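Local structure of SusD superfamily protein (Bacteroides thetaiotaomicron, 3MCX) at residues 302-310 against 384-394; 374-385 against 395-406. The protein is of uncharacterised function, but as a zinc-binding member of the SusD family it probably helps capture glycans at the outer membrane. All coordinates share one frame; numbering follows the deposited sequence.

Interaction 1. Residues 302-310 against 384-394; sequences NEDPKDVRH and IISRRTTDTSQ. With ZN (zinc ion), chain F.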
loop_
_atom_site.group_PDB
_atom_site.type_symbol
_atom_site.label_atom_id
_atom_site.label_comp_id
_atom_site.label_asym_id
_atom_site.label_seq_id
_atom_site.Cartn_x
_atom_site.Cartn_y
_atom_site.Cartn_z
ATOM N N ASN A 302 -11.680 19.328 -5.988
ATOM C CA ASN A 302 -12.424 20.434 -6.548
ATOM C C ASN A 302 -11.597 21.718 -6.739
ATOM O O ASN A 302 -12.092 22.685 -7.325
ATOM C CB ASN A 302 -13.698 20.714 -5.719
ATOM C CG ASN A 302 -14.787 19.673 -5.965
ATOM O OD1 ASN A 302 -14.861 19.101 -7.046
ATOM N ND2 ASN A 302 -15.646 19.428 -4.958
ATOM N N GLU A 303 -10.344 21.724 -6.259
ATOM C CA GLU A 303 -9.453 22.862 -6.540
ATOM C C GLU A 303 -9.182 22.972 -8.051
ATOM O O GLU A 303 -8.822 24.045 -8.531
ATOM C CB GLU A 303 -8.131 22.797 -5.748
ATOM C CG GLU A 303 -8.349 22.914 -4.257
ATOM C CD GLU A 303 -7.096 22.783 -3.420
ATOM O OE1 GLU A 303 -5.976 22.766 -3.961
ATOM O OE2 GLU A 303 -7.231 22.676 -2.179
ATOM N N ASP A 304 -9.344 21.867 -8.774
ATOM C CA ASP A 304 -9.223 21.894 -10.238
ATOM C C ASP A 304 -10.412 21.172 -10.875
ATOM O O ASP A 304 -10.437 19.944 -10.905
ATOM C CB ASP A 304 -7.873 21.289 -10.700
ATOM C CG ASP A 304 -7.719 21.282 -12.218
ATOM O OD1 ASP A 304 -8.592 21.850 -12.912
ATOM O OD2 ASP A 304 -6.728 20.681 -12.701
ATOM N N PRO A 305 -11.402 21.928 -11.373
ATOM C CA PRO A 305 -12.565 21.285 -12.001
ATOM C C PRO A 305 -12.276 20.511 -13.289
ATOM O O PRO A 305 -13.129 19.704 -13.691
ATOM C CB PRO A 305 -13.524 22.448 -12.292
ATOM C CG PRO A 305 -12.950 23.633 -11.681
ATOM C CD PRO A 305 -11.571 23.384 -11.225
ATOM N N LYS A 306 -11.100 20.720 -13.904
ATOM C CA LYS A 306 -10.730 20.039 -15.158
ATOM C C LYS A 306 -9.996 18.710 -14.915
ATOM O O LYS A 306 -9.566 18.042 -15.861
ATOM C CB LYS A 306 -9.808 20.948 -15.999
ATOM C CG LYS A 306 -10.373 22.340 -16.303
ATOM C CD LYS A 306 -11.647 22.266 -17.046
ATOM C CE LYS A 306 -12.043 23.663 -17.526
ATOM N NZ LYS A 306 -13.343 23.650 -18.242
ATOM N N ASP A 307 -9.827 18.343 -13.654
ATOM C CA ASP A 307 -9.088 17.161 -13.273
ATOM C C ASP A 307 -9.864 15.891 -13.720
ATOM O O ASP A 307 -11.029 15.700 -13.371
ATOM C CB ASP A 307 -8.884 17.175 -11.764
ATOM C CG ASP A 307 -7.838 16.206 -11.303
ATOM O OD1 ASP A 307 -7.834 15.008 -11.716
ATOM O OD2 ASP A 307 -7.007 16.603 -10.440
ATOM N N VAL A 308 -9.213 15.023 -14.484
ATOM C CA VAL A 308 -9.864 13.781 -14.930
ATOM C C VAL A 308 -10.273 12.884 -13.756
ATOM O O VAL A 308 -11.207 12.098 -13.899
ATOM C CB VAL A 308 -8.942 12.991 -15.892
ATOM C CG1 VAL A 308 -7.755 12.390 -15.185
ATOM C CG2 VAL A 308 -9.760 11.911 -16.698
ATOM N N ARG A 309 -9.611 12.999 -12.604
ATOM C CA ARG A 309 -9.875 12.112 -11.460
ATOM C C ARG A 309 -11.260 12.338 -10.823
ATOM O O ARG A 309 -11.707 11.502 -10.031
ATOM C CB ARG A 309 -8.710 12.217 -10.462
ATOM C CG ARG A 309 -7.460 11.598 -11.054
ATOM C CD ARG A 309 -6.173 11.996 -10.366
ATOM N NE ARG A 309 -5.868 13.414 -10.540
ATOM C CZ ARG A 309 -4.666 13.950 -10.371
ATOM N NH1 ARG A 309 -3.608 13.194 -10.087
ATOM N NH2 ARG A 309 -4.517 15.250 -10.472
ATOM N N HIS A 310 -11.945 13.408 -11.214
ATOM C CA HIS A 310 -13.353 13.542 -10.843
ATOM C C HIS A 310 -14.175 12.367 -11.338
ATOM O O HIS A 310 -15.206 12.066 -10.753
ATOM C CB HIS A 310 -13.973 14.834 -11.362
ATOM C CG HIS A 310 -13.454 16.045 -10.675
ATOM N ND1 HIS A 310 -13.822 16.400 -9.397
ATOM C CD2 HIS A 310 -12.571 16.985 -11.092
ATOM C CE1 HIS A 310 -13.160 17.497 -9.046
ATOM N NE2 HIS A 310 -12.408 17.883 -10.064
ATOM N N ILE A 384 2.813 13.806 -14.462
ATOM C CA ILE A 384 1.544 13.390 -13.879
ATOM C C ILE A 384 0.517 14.483 -14.102
ATOM O O ILE A 384 -0.515 14.241 -14.717
ATOM C CB ILE A 384 1.689 13.032 -12.400
ATOM C CG1 ILE A 384 2.733 11.918 -12.201
ATOM C CG2 ILE A 384 0.320 12.643 -11.839
ATOM C CD1 ILE A 384 2.504 10.619 -12.969
ATOM N N ILE A 385 0.808 15.699 -13.638
ATOM C CA ILE A 385 -0.152 16.812 -13.737
ATOM C C ILE A 385 -0.675 16.961 -15.161
ATOM O O ILE A 385 -1.892 17.049 -15.368
ATOM C CB ILE A 385 0.438 18.157 -13.198
ATOM C CG1 ILE A 385 0.725 18.071 -11.691
ATOM C CG2 ILE A 385 -0.566 19.316 -13.411
ATOM C CD1 ILE A 385 1.518 19.308 -11.151
ATOM N N SER A 386 0.226 16.976 -16.142
ATOM C CA SER A 386 -0.150 17.234 -17.543
ATOM C C SER A 386 -1.050 16.156 -18.138
ATOM O O SER A 386 -1.725 16.420 -19.141
ATOM C CB SER A 386 1.079 17.378 -18.434
ATOM O OG SER A 386 1.795 16.169 -18.523
ATOM N N ARG A 387 -1.032 14.964 -17.539
ATOM C CA ARG A 387 -1.871 13.842 -17.970
ATOM C C ARG A 387 -3.144 13.683 -17.151
ATOM O O ARG A 387 -3.884 12.691 -17.300
ATOM C CB ARG A 387 -1.041 12.532 -17.972
ATOM C CG ARG A 387 0.047 12.478 -19.023
ATOM C CD ARG A 387 0.873 11.221 -18.875
ATOM N NE ARG A 387 1.813 11.032 -19.956
ATOM C CZ ARG A 387 2.984 11.656 -20.068
ATOM N NH1 ARG A 387 3.417 12.485 -19.119
ATOM N NH2 ARG A 387 3.753 11.414 -21.110
ATOM N N ARG A 388 -3.401 14.628 -16.245
ATOM C CA ARG A 388 -4.562 14.544 -15.361
ATOM C C ARG A 388 -5.474 15.768 -15.428
ATOM O O ARG A 388 -6.569 15.771 -14.857
ATOM C CB ARG A 388 -4.111 14.293 -13.917
ATOM C CG ARG A 388 -3.299 13.029 -13.737
ATOM C CD ARG A 388 -4.107 11.779 -13.962
ATOM N NE ARG A 388 -3.255 10.663 -13.696
ATOM C CZ ARG A 388 -2.590 9.973 -14.616
ATOM N NH1 ARG A 388 -2.728 10.244 -15.891
ATOM N NH2 ARG A 388 -1.807 8.985 -14.194
ATOM N N THR A 389 -5.012 16.824 -16.070
ATOM C CA THR A 389 -5.818 18.029 -16.229
ATOM C C THR A 389 -5.537 18.699 -17.557
ATOM O O THR A 389 -4.464 18.533 -18.128
ATOM C CB THR A 389 -5.589 19.032 -15.068
ATOM O OG1 THR A 389 -6.456 20.161 -15.231
ATOM C CG2 THR A 389 -4.124 19.509 -15.016
ATOM N N THR A 390 -6.502 19.458 -18.054
ATOM C CA THR A 390 -6.275 20.293 -19.231
ATOM C C THR A 390 -5.857 21.726 -18.898
ATOM O O THR A 390 -5.594 22.509 -19.794
ATOM C CB THR A 390 -7.526 20.363 -20.106
ATOM O OG1 THR A 390 -8.638 20.740 -19.284
ATOM C CG2 THR A 390 -7.801 18.994 -20.742
ATOM N N ASP A 391 -5.815 22.053 -17.607
ATOM C CA ASP A 391 -5.455 23.410 -17.184
ATOM C C ASP A 391 -3.915 23.450 -17.101
ATOM O O ASP A 391 -3.329 22.928 -16.170
ATOM C CB ASP A 391 -6.071 23.671 -15.801
ATOM C CG ASP A 391 -5.736 25.050 -15.257
ATOM O OD1 ASP A 391 -5.053 25.848 -15.945
ATOM O OD2 ASP A 391 -6.110 25.290 -14.093
ATOM N N THR A 392 -3.290 24.097 -18.081
ATOM C CA THR A 392 -1.815 24.118 -18.176
ATOM C C THR A 392 -1.132 24.858 -17.023
ATOM O O THR A 392 -0.000 24.505 -16.639
ATOM C CB THR A 392 -1.349 24.743 -19.493
ATOM O OG1 THR A 392 -1.738 26.117 -19.545
ATOM C CG2 THR A 392 -1.937 23.991 -20.689
ATOM N N SER A 393 -1.832 25.825 -16.425
ATOM C CA SER A 393 -1.294 26.557 -15.278
ATOM C C SER A 393 -1.142 25.705 -14.036
ATOM O O SER A 393 -0.516 26.147 -13.076
ATOM C CB SER A 393 -2.151 27.799 -14.953
ATOM O OG SER A 393 -3.386 27.404 -14.378
ATOM N N GLN A 394 -1.702 24.490 -14.024
ATOM C CA GLN A 394 -1.488 23.565 -12.896
ATOM C C GLN A 394 -0.088 23.016 -12.865
ATOM O O GLN A 394 0.378 22.591 -11.807
ATOM C CB GLN A 394 -2.483 22.396 -12.907
ATOM C CG GLN A 394 -3.926 22.846 -12.762
ATOM C CD GLN A 394 -4.241 23.400 -11.382
ATOM O OE1 GLN A 394 -3.661 22.956 -10.393
ATOM N NE2 GLN A 394 -5.136 24.405 -11.329
HETATM ZN ZN ZN F . -5.091 27.936 -15.845
HETATM O O HOH W 1 -6.224 25.332 -8.744
HETATM O O HOH W 2 -8.531 24.505 -13.210
HETATM O O HOH W 3 -6.280 27.944 -13.927
HETATM O O HOH W 4 -3.966 27.741 -17.695
HETATM O O HOH W 5 -4.687 29.944 -15.830
HETATM O O HOH W 6 -6.767 28.235 -17.101
#
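Val308 N donates to Arg388 O (2.8 Å, 166° at the hydrogen), joining two largely irregular segments whose backbones come closest at Asp307 and Thr389. Thr389 OG1 gives its proton to the syn lone pair of Asp304 OD2 at 2.6 Å and takes one from Asp391 N, so a single hydroxyl closes an ST turn and ties it across. With chi1 at 179°, anti to the backbone N, the Asp304 carboxylate also lies stacked on the Gln394 amide, their planes 18° apart. Asp304 OD1 makes an Asx turn with Lys306 N and shares a water with Asp391 OD2, which probably eases the repulsion between these acids. The contact ties the loop after helix 295-301 to the chain leaving helix 374-385, within the SusD family region. Asp391 OD1 (2.1 Å) and Ser393 OG bind a zinc ion completed by four waters. Arg309 grips Asp307 side-on through NE and NH2, while Arg388 CB rests over the centre of its guanidinium face, 3.5 Å above the plane. Glu413, in helix 403-414, bridges both arginines. A leucine in place of Arg309 would probably cost Asp307 its charged mate, leaving the backbone N-H bond to OD1, and Glu413 one of its two arginines.

Interaction 2. Residues 374-385 against 395-406; sequences IEEAQGYLNDII and QVSTETFTLDRI. With ZN (zinc ion), chain C; ZN (zinc ion), chain E.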
loop_
_atom_site.group_PDB
_atom_site.type_symbol
_atom_site.label_atom_id
_atom_site.label_comp_id
_atom_site.label_asym_id
_atom_site.label_seq_id
_atom_site.Cartn_x
_atom_site.Cartn_y
_atom_site.Cartn_z
ATOM N N ILE A 374 16.789 18.960 -9.567
ATOM C CA ILE A 374 15.515 19.623 -9.325
ATOM C C ILE A 374 14.675 19.766 -10.594
ATOM O O ILE A 374 13.513 19.394 -10.586
ATOM C CB ILE A 374 15.718 21.006 -8.691
ATOM C CG1 ILE A 374 16.363 20.839 -7.312
ATOM C CG2 ILE A 374 14.366 21.763 -8.563
ATOM C CD1 ILE A 374 15.546 20.059 -6.355
ATOM N N GLU A 375 15.260 20.248 -11.682
ATOM C CA GLU A 375 14.515 20.417 -12.926
ATOM C C GLU A 375 13.964 19.086 -13.440
ATOM O O GLU A 375 12.812 18.993 -13.847
ATOM C CB GLU A 375 15.382 21.068 -14.003
ATOM C CG GLU A 375 14.553 21.501 -15.153
ATOM C CD GLU A 375 15.298 22.179 -16.244
ATOM O OE1 GLU A 375 16.552 22.252 -16.222
ATOM O OE2 GLU A 375 14.583 22.655 -17.144
ATOM N N GLU A 376 14.776 18.044 -13.383
ATOM C CA GLU A 376 14.335 16.708 -13.791
ATOM C C GLU A 376 13.174 16.230 -12.918
ATOM O O GLU A 376 12.166 15.692 -13.407
ATOM C CB GLU A 376 15.526 15.726 -13.761
ATOM C CG GLU A 376 15.207 14.368 -14.329
ATOM C CD GLU A 376 16.411 13.465 -14.391
ATOM O OE1 GLU A 376 16.884 13.048 -13.317
ATOM O OE2 GLU A 376 16.869 13.175 -15.523
ATOM N N ALA A 377 13.323 16.395 -11.608
ATOM C CA ALA A 377 12.284 16.036 -10.642
ATOM C C ALA A 377 10.946 16.767 -10.868
ATOM O O ALA A 377 9.847 16.152 -10.816
ATOM C CB ALA A 377 12.803 16.291 -9.214
ATOM N N GLN A 378 11.044 18.070 -11.127
ATOM C CA GLN A 378 9.889 18.905 -11.419
ATOM C C GLN A 378 9.184 18.388 -12.686
ATOM O O GLN A 378 7.949 18.301 -12.747
ATOM C CB GLN A 378 10.405 20.348 -11.497
ATOM C CG GLN A 378 9.824 21.257 -12.450
ATOM C CD GLN A 378 10.669 22.524 -12.547
ATOM O OE1 GLN A 378 11.549 22.768 -11.715
ATOM N NE2 GLN A 378 10.406 23.315 -13.547
ATOM N N GLY A 379 9.980 17.949 -13.649
ATOM C CA GLY A 379 9.455 17.356 -14.882
ATOM C C GLY A 379 8.616 16.137 -14.595
ATOM O O GLY A 379 7.582 15.928 -15.224
ATOM N N TYR A 380 9.052 15.316 -13.638
ATOM C CA TYR A 380 8.297 14.103 -13.329
ATOM C C TYR A 380 6.952 14.417 -12.684
ATOM O O TYR A 380 5.942 13.740 -12.946
ATOM C CB TYR A 380 9.102 13.143 -12.443
ATOM C CG TYR A 380 10.361 12.609 -13.093
ATOM C CD1 TYR A 380 10.388 12.248 -14.447
ATOM C CD2 TYR A 380 11.535 12.446 -12.353
ATOM C CE1 TYR A 380 11.549 11.748 -15.031
ATOM C CE2 TYR A 380 12.682 11.937 -12.930
ATOM C CZ TYR A 380 12.689 11.586 -14.259
ATOM O OH TYR A 380 13.845 11.077 -14.839
ATOM N N LEU A 381 6.922 15.427 -11.825
ATOM C CA LEU A 381 5.643 15.893 -11.283
ATOM C C LEU A 381 4.738 16.358 -12.418
ATOM O O LEU A 381 3.561 16.020 -12.457
ATOM C CB LEU A 381 5.824 17.029 -10.271
ATOM C CG LEU A 381 4.495 17.484 -9.644
ATOM C CD1 LEU A 381 3.753 16.354 -8.910
ATOM C CD2 LEU A 381 4.710 18.750 -8.761
ATOM N N ASN A 382 5.290 17.119 -13.342
ATOM C CA ASN A 382 4.519 17.641 -14.474
ATOM C C ASN A 382 4.060 16.534 -15.436
ATOM O O ASN A 382 3.014 16.665 -16.062
ATOM C CB ASN A 382 5.267 18.755 -15.191
ATOM C CG ASN A 382 5.212 20.064 -14.419
ATOM O OD1 ASN A 382 4.285 20.280 -13.613
ATOM N ND2 ASN A 382 6.214 20.925 -14.620
ATOM N N ASP A 383 4.804 15.425 -15.498
ATOM C CA ASP A 383 4.358 14.247 -16.271
ATOM C C ASP A 383 3.039 13.701 -15.748
ATOM O O ASP A 383 2.242 13.201 -16.510
ATOM C CB ASP A 383 5.413 13.140 -16.241
ATOM C CG ASP A 383 6.509 13.355 -17.262
ATOM O OD1 ASP A 383 6.185 13.728 -18.404
ATOM O OD2 ASP A 383 7.711 13.155 -16.921
ATOM N N ILE A 384 2.813 13.806 -14.462
ATOM C CA ILE A 384 1.544 13.390 -13.879
ATOM C C ILE A 384 0.517 14.483 -14.102
ATOM O O ILE A 384 -0.515 14.241 -14.717
ATOM C CB ILE A 384 1.689 13.032 -12.400
ATOM C CG1 ILE A 384 2.733 11.918 -12.201
ATOM C CG2 ILE A 384 0.320 12.643 -11.839
ATOM C CD1 ILE A 384 2.504 10.619 -12.969
ATOM N N ILE A 385 0.808 15.699 -13.638
ATOM C CA ILE A 385 -0.152 16.812 -13.737
ATOM C C ILE A 385 -0.675 16.961 -15.161
ATOM O O ILE A 385 -1.892 17.049 -15.368
ATOM C CB ILE A 385 0.438 18.157 -13.198
ATOM C CG1 ILE A 385 0.725 18.071 -11.691
ATOM C CG2 ILE A 385 -0.566 19.316 -13.411
ATOM C CD1 ILE A 385 1.518 19.308 -11.151
ATOM N N GLN A 395 0.586 22.977 -14.013
ATOM C CA GLN A 395 1.967 22.519 -14.055
ATOM C C GLN A 395 2.867 23.483 -13.301
ATOM O O GLN A 395 2.622 24.680 -13.262
ATOM C CB GLN A 395 2.440 22.333 -15.492
ATOM C CG GLN A 395 1.715 21.163 -16.153
ATOM C CD GLN A 395 2.107 20.954 -17.575
ATOM O OE1 GLN A 395 3.294 20.745 -17.881
ATOM N NE2 GLN A 395 1.121 20.993 -18.480
ATOM N N VAL A 396 3.909 22.922 -12.686
ATOM C CA VAL A 396 4.810 23.708 -11.849
ATOM C C VAL A 396 6.048 24.203 -12.591
ATOM O O VAL A 396 6.535 23.573 -13.540
ATOM C CB VAL A 396 5.267 22.900 -10.611
ATOM C CG1 VAL A 396 4.062 22.498 -9.768
ATOM C CG2 VAL A 396 6.055 21.654 -11.046
ATOM N N SER A 397 6.508 25.368 -12.154
ATOM C CA SER A 397 7.830 25.898 -12.457
ATOM C C SER A 397 8.705 25.649 -11.233
ATOM O O SER A 397 8.214 25.193 -10.216
ATOM C CB SER A 397 7.758 27.409 -12.670
ATOM O OG SER A 397 7.262 28.005 -11.469
ATOM N N THR A 398 9.988 26.012 -11.305
ATOM C CA THR A 398 10.864 25.852 -10.135
ATOM C C THR A 398 10.306 26.590 -8.917
ATOM O O THR A 398 10.340 26.049 -7.808
ATOM C CB THR A 398 12.323 26.286 -10.433
ATOM O OG1 THR A 398 12.818 25.482 -11.516
ATOM C CG2 THR A 398 13.226 26.032 -9.195
ATOM N N GLU A 399 9.724 27.771 -9.133
ATOM C CA GLU A 399 9.143 28.551 -8.031
ATOM C C GLU A 399 7.914 27.902 -7.382
ATOM O O GLU A 399 7.698 28.057 -6.172
ATOM C CB GLU A 399 8.821 29.990 -8.469
ATOM C CG GLU A 399 7.908 30.133 -9.680
ATOM N N THR A 400 7.091 27.183 -8.162
ATOM C CA THR A 400 5.871 26.575 -7.637
ATOM C C THR A 400 6.032 25.074 -7.357
ATOM O O THR A 400 5.122 24.416 -6.912
ATOM C CB THR A 400 4.651 26.834 -8.564
ATOM O OG1 THR A 400 4.934 26.307 -9.873
ATOM C CG2 THR A 400 4.376 28.348 -8.659
ATOM N N PHE A 401 7.225 24.557 -7.587
ATOM C CA PHE A 401 7.547 23.173 -7.286
ATOM C C PHE A 401 7.881 23.050 -5.803
ATOM O O PHE A 401 9.057 23.148 -5.413
ATOM C CB PHE A 401 8.727 22.716 -8.155
ATOM C CG PHE A 401 9.118 21.254 -7.998
ATOM C CD1 PHE A 401 8.166 20.239 -7.969
ATOM C CD2 PHE A 401 10.476 20.888 -7.978
ATOM C CE1 PHE A 401 8.525 18.896 -7.860
ATOM C CE2 PHE A 401 10.839 19.529 -7.842
ATOM C CZ PHE A 401 9.873 18.553 -7.814
ATOM N N THR A 402 6.849 22.859 -5.000
ATOM C CA THR A 402 6.972 22.780 -3.543
ATOM C C THR A 402 6.597 21.374 -3.063
ATOM O O THR A 402 5.903 20.602 -3.740
ATOM C CB THR A 402 6.037 23.758 -2.860
ATOM O OG1 THR A 402 4.703 23.332 -3.107
ATOM C CG2 THR A 402 6.243 25.234 -3.385
ATOM N N LEU A 403 7.017 21.018 -1.854
ATOM C CA LEU A 403 6.604 19.760 -1.259
ATOM C C LEU A 403 5.081 19.659 -1.168
ATOM O O LEU A 403 4.520 18.642 -1.500
ATOM C CB LEU A 403 7.253 19.612 0.121
ATOM C CG LEU A 403 6.928 18.313 0.843
ATOM C CD1 LEU A 403 7.365 17.048 0.055
ATOM C CD2 LEU A 403 7.545 18.324 2.288
ATOM N N ASP A 404 4.412 20.714 -0.718
ATOM C CA ASP A 404 2.960 20.659 -0.580
ATOM C C ASP A 404 2.324 20.367 -1.927
ATOM O O ASP A 404 1.364 19.608 -2.008
ATOM C CB ASP A 404 2.410 21.975 -0.032
ATOM C CG ASP A 404 0.910 21.903 0.237
ATOM O OD1 ASP A 404 0.487 21.024 1.015
ATOM O OD2 ASP A 404 0.178 22.714 -0.359
ATOM N N ARG A 405 2.848 20.971 -2.992
ATOM C CA ARG A 405 2.275 20.679 -4.310
ATOM C C ARG A 405 2.423 19.222 -4.736
ATOM O O ARG A 405 1.493 18.632 -5.307
ATOM C CB ARG A 405 2.826 21.613 -5.358
ATOM C CG ARG A 405 2.078 21.519 -6.694
ATOM C CD ARG A 405 0.634 21.985 -6.541
ATOM N NE ARG A 405 -0.155 21.862 -7.761
ATOM C CZ ARG A 405 -0.734 20.740 -8.191
ATOM N NH1 ARG A 405 -0.541 19.566 -7.571
ATOM N NH2 ARG A 405 -1.431 20.793 -9.332
ATOM N N ILE A 406 3.553 18.599 -4.416
ATOM C CA ILE A 406 3.749 17.192 -4.675
ATOM C C ILE A 406 2.788 16.334 -3.842
ATOM O O ILE A 406 2.152 15.392 -4.342
ATOM C CB ILE A 406 5.197 16.749 -4.367
ATOM C CG1 ILE A 406 6.195 17.476 -5.274
ATOM C CG2 ILE A 406 5.323 15.240 -4.542
ATOM C CD1 ILE A 406 7.658 17.247 -4.814
HETATM ZN ZN ZN C . 15.379 23.390 -18.734
HETATM ZN ZN ZN E . 7.401 13.633 -20.031
HETATM O O HOH W 7 11.061 26.610 -13.874
HETATM O O HOH W 8 7.876 23.810 -15.830
#
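Asn382 uses its side-chain amide as if it were a backbone peptide, pairing with both polar atoms of Val396: OD1 accepts from Val396 N (2.8 Å) and ND2 donates to Val396 O (2.9 Å). Both bonds lie in the carbonyl planes on lone pairs and are nearly straight, which fixes the rotation of the amide. Asparagine suits the place because it offers a donor and an acceptor on a short stem; chi1 of -76°, with CG anti to the carbonyl carbon, turns the group toward the extended chain. Val396 O also receives a proton from a water that Gln378 NE2 reaches only weakly.

One turn back along the helix, Gln378 meets Phe401 in a CH-pi contact, its CA 3.7 Å from the ring centroid and 13° off the normal. The CB lies over the same ring, while Leu381 CD2 comes to the ring edge, 3.8 Å from Phe401 CD1. Leu381 CD2 also touches Val396 and Ile406, so one methyl of the branched leucine fills the angle between ring, valine and the start of the next helix. Beyond CG, Gln378 extends past the valine to place OE1 3.0 Å from Thr398 OG1. At the other end, Ile385 CD1 sits 3.7 Å above the guanidinium plane of Arg405, toward its rim; the arginine's charge is met by Glu409.

Glu375 and Asp383, which point away from this contact, each bind a zinc ion. Thr402 OG1 accepts from Arg405 N as the N-cap of helix 403-414. The whole is a helix-loop-helix connection within the SusD family region, in which the returning chain packs along helix 374-385 before entering its successor.

How the interactions relate
Helix 374-385 serves both contacts, and Ile384 and Ile385 at its end belong to each. Interaction 1 follows the chain as it leaves this helix and joins it to the distant 302-310 loop; interaction 2 takes up the next residues as they return along the helix. The two touch where Gln394 OE1 meets Arg405 NH2 in a weak hydrogen bond. Both are partly buried and far from the centre of the chain, yet their chemistry differs: loop against loop relies on carboxylates, arginines and water, with a zinc ion at its margin, whereas the helix face of interaction 2 buries aliphatic side chains and a phenylalanine beside a paired amide. Helix 403-414 supplies acidic residues to the arginines of both.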